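Side-chain contact in fiber protein (Human adenovirus 21, PDB 3L88), which is the fiber of the virus, whose trimeric knob domain binds CD46 and so probably attaches the virus to its host cell: residues Pro113-Ala117 and Tyr118-Thr122. Residues are numbered along the deposited sequence; the frame is centred on the assembly and turned at random.
Sequences PSTTA and YPFNT
Ala117 sets its methyl (CB) over the centre of one face of the ring of Tyr118, the next residue, in a CH-pi contact within a turn that opens with an ST motif and whose residues 115-117 have helical backbone angles, in a loop of the beta-sandwich fiber knob. CB of Ala117 sits 3.9 Å from the centroid of the Tyr118 ring and only 11° off its normal. With CG anti to its own carbonyl carbon and beside the backbone N (chi1 -39°), the Tyr118 ring lies back against the turn, where the Ala117 methyl meets it. A small methyl suits this place, since Ala117 also packs against Ile16 of the second subunit. Pro113 adds a more oblique apolar touch, its CB 4.1 Å from CD2 of Tyr118.

Two atoms of Ser114 hold the turn. Tyr118 N donates to Ser114 O at 2.9 Å, while Ser114 OG accepts from Ala117 N at 3.2 Å in a nearly straight bond (171°) and more weakly from Thr116 N. Serine is apt here because its short hydroxyl can curl back to backbone N-H groups at the start of the turn. The tyrosine's hydroxyl does a different job: Tyr118 OH is hydrogen-bonded to Tyr49 OH of the second subunit and to Ile196 N, so the ring bridges the loop, strand 191-196 and the trimer interface.

Beyond the turn, the side chains of Thr115 and Phe120 cross at about a right angle, with OG1 of Thr115 4.2 Å from CE2 of Phe120. Pro119 has no N-H to give, but its CA rests 3.2 Å from Thr115 O in a CA-H...O contact.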
ATOM      1  N   PRO C 113       7.748  10.135 -13.042  1.00 11.17           N
ATOM      2  CA  PRO C 113       8.406  10.356 -11.754  1.00 10.79           C
ATOM      3  C   PRO C 113       9.253  11.626 -11.775  1.00 11.72           C
ATOM      4  O   PRO C 113      10.049  11.822 -12.686  1.00 11.25           O
ATOM      5  CB  PRO C 113       9.301   9.121 -11.595  1.00  8.34           C
ATOM      6  CG  PRO C 113       9.499   8.607 -12.981  1.00  8.60           C
ATOM      7  CD  PRO C 113       8.247   8.935 -13.733  1.00  9.38           C
ATOM      8  N   SER C 114       9.071  12.479 -10.774  1.00 13.06           N
ATOM      9  CA  SER C 114       9.749  13.768 -10.721  1.00 14.80           C
ATOM     10  C   SER C 114      11.264  13.632 -10.755  1.00 16.49           C
ATOM     11  O   SER C 114      11.854  12.871  -9.990  1.00 18.54           O
ATOM     12  CB  SER C 114       9.328  14.551  -9.476  1.00 15.74           C
ATOM     13  OG  SER C 114      10.235  15.610  -9.213  1.00 16.52           O
ATOM     14  N   THR C 115      11.887  14.416 -11.624  1.00 18.22           N
ATOM     15  CA  THR C 115      13.332  14.421 -11.762  1.00 19.25           C
ATOM     16  C   THR C 115      14.007  15.148 -10.601  1.00 18.03           C
ATOM     17  O   THR C 115      15.202  14.972 -10.355  1.00 16.38           O
ATOM     18  CB  THR C 115      13.747  15.071 -13.089  1.00 21.10           C
ATOM     19  OG1 THR C 115      13.595  14.122 -14.149  1.00 23.41           O
ATOM     20  CG2 THR C 115      15.190  15.524 -13.029  1.00 26.90           C
ATOM     21  N   THR C 116      13.234  15.967  -9.894  1.00 16.41           N
ATOM     22  CA  THR C 116      13.723  16.625  -8.689  1.00 16.70           C
ATOM     23  C   THR C 116      13.760  15.653  -7.517  1.00 16.14           C
ATOM     24  O   THR C 116      14.779  15.527  -6.838  1.00 18.24           O
ATOM     25  CB  THR C 116      12.870  17.856  -8.320  1.00 17.53           C
ATOM     26  OG1 THR C 116      12.824  18.761  -9.430  1.00 18.56           O
ATOM     27  CG2 THR C 116      13.463  18.576  -7.116  1.00 16.10           C
ATOM     28  N   ALA C 117      12.656  14.949  -7.298  1.00 14.44           N
ATOM     29  CA  ALA C 117      12.560  14.021  -6.176  1.00 12.89           C
ATOM     30  C   ALA C 117      13.397  12.768  -6.421  1.00 13.01           C
ATOM     31  O   ALA C 117      13.997  12.216  -5.495  1.00 12.13           O
ATOM     32  CB  ALA C 117      11.111  13.653  -5.913  1.00 13.07           C
ATOM     33  N   TYR C 118      13.436  12.330  -7.676  1.00 13.06           N
ATOM     34  CA  TYR C 118      14.193  11.146  -8.058  1.00 13.07           C
ATOM     35  C   TYR C 118      15.104  11.475  -9.235  1.00 15.57           C
ATOM     36  O   TYR C 118      14.746  11.254 -10.391  1.00 17.13           O
ATOM     37  CB  TYR C 118      13.249   9.995  -8.417  1.00 11.74           C
ATOM     38  CG  TYR C 118      12.022   9.905  -7.531  1.00 11.73           C
ATOM     39  CD1 TYR C 118      12.114   9.427  -6.226  1.00 10.39           C
ATOM     40  CD2 TYR C 118      10.777  10.319  -7.994  1.00  9.62           C
ATOM     41  CE1 TYR C 118      10.996   9.348  -5.409  1.00  9.98           C
ATOM     42  CE2 TYR C 118       9.651  10.239  -7.186  1.00 11.68           C
ATOM     43  CZ  TYR C 118       9.767   9.752  -5.896  1.00 11.83           C
ATOM     44  OH  TYR C 118       8.651   9.683  -5.093  1.00 10.29           O
ATOM     45  N   PRO C 119      16.293  12.014  -8.939  1.00 15.60           N
ATOM     46  CA  PRO C 119      17.193  12.497  -9.975  1.00 15.59           C
ATOM     47  C   PRO C 119      17.985  11.374 -10.637  1.00 15.88           C
ATOM     48  O   PRO C 119      18.147  10.302 -10.060  1.00 18.17           O
ATOM     49  CB  PRO C 119      18.135  13.425  -9.207  1.00 14.06           C
ATOM     50  CG  PRO C 119      18.185  12.851  -7.829  1.00 14.49           C
ATOM     51  CD  PRO C 119      16.860  12.170  -7.586  1.00 15.47           C
ATOM     52  N   PHE C 120      18.470  11.628 -11.847  1.00 16.09           N
ATOM     53  CA  PHE C 120      19.465  10.766 -12.468  1.00 18.66           C
ATOM     54  C   PHE C 120      20.836  11.009 -11.833  1.00 23.12           C
ATOM     55  O   PHE C 120      21.235  12.155 -11.614  1.00 17.29           O
ATOM     56  CB  PHE C 120      19.517  11.015 -13.977  1.00 13.59           C
ATOM     57  CG  PHE C 120      18.268  10.594 -14.711  1.00 10.72           C
ATOM     58  CD1 PHE C 120      18.120   9.296 -15.164  1.00  5.94           C
ATOM     59  CD2 PHE C 120      17.254  11.504 -14.970  1.00 12.11           C
ATOM     60  CE1 PHE C 120      16.983   8.916 -15.863  1.00  4.30           C
ATOM     61  CE2 PHE C 120      16.113  11.128 -15.662  1.00  6.47           C
ATOM     62  CZ  PHE C 120      15.977   9.832 -16.103  1.00  5.51           C
ATOM     63  N   ASN C 121      21.540   9.927 -11.507  1.00 29.12           N
ATOM     64  CA  ASN C 121      22.720  10.016 -10.651  1.00 36.03           C
ATOM     65  C   ASN C 121      24.010   9.838 -11.428  1.00 40.95           C
ATOM     66  O   ASN C 121      23.989   9.500 -12.610  1.00 40.47           O
ATOM     67  CB  ASN C 121      22.653   8.986  -9.519  1.00 40.09           C
ATOM     68  CG  ASN C 121      21.350   9.056  -8.739  1.00 43.15           C
ATOM     69  OD1 ASN C 121      21.102  10.013  -8.003  1.00 40.69           O
ATOM     70  ND2 ASN C 121      20.514   8.031  -8.891  1.00 43.29           N
ATOM     71  N   THR C 122      25.133  10.066 -10.752  1.00 50.78           N
ATOM     72  CA  THR C 122      26.451   9.908 -11.362  1.00 58.79           C
ATOM     73  C   THR C 122      27.358   9.056 -10.477  1.00 62.38           C
ATOM     74  O   THR C 122      28.529   8.842 -10.792  1.00 61.86           O
ATOM     75  CB  THR C 122      27.128  11.273 -11.619  1.00 58.88           C
ATOM     76  OG1 THR C 122      27.202  12.014 -10.394  1.00 58.65           O
ATOM     77  CG2 THR C 122      26.343  12.075 -12.652  1.00 58.84           C
TER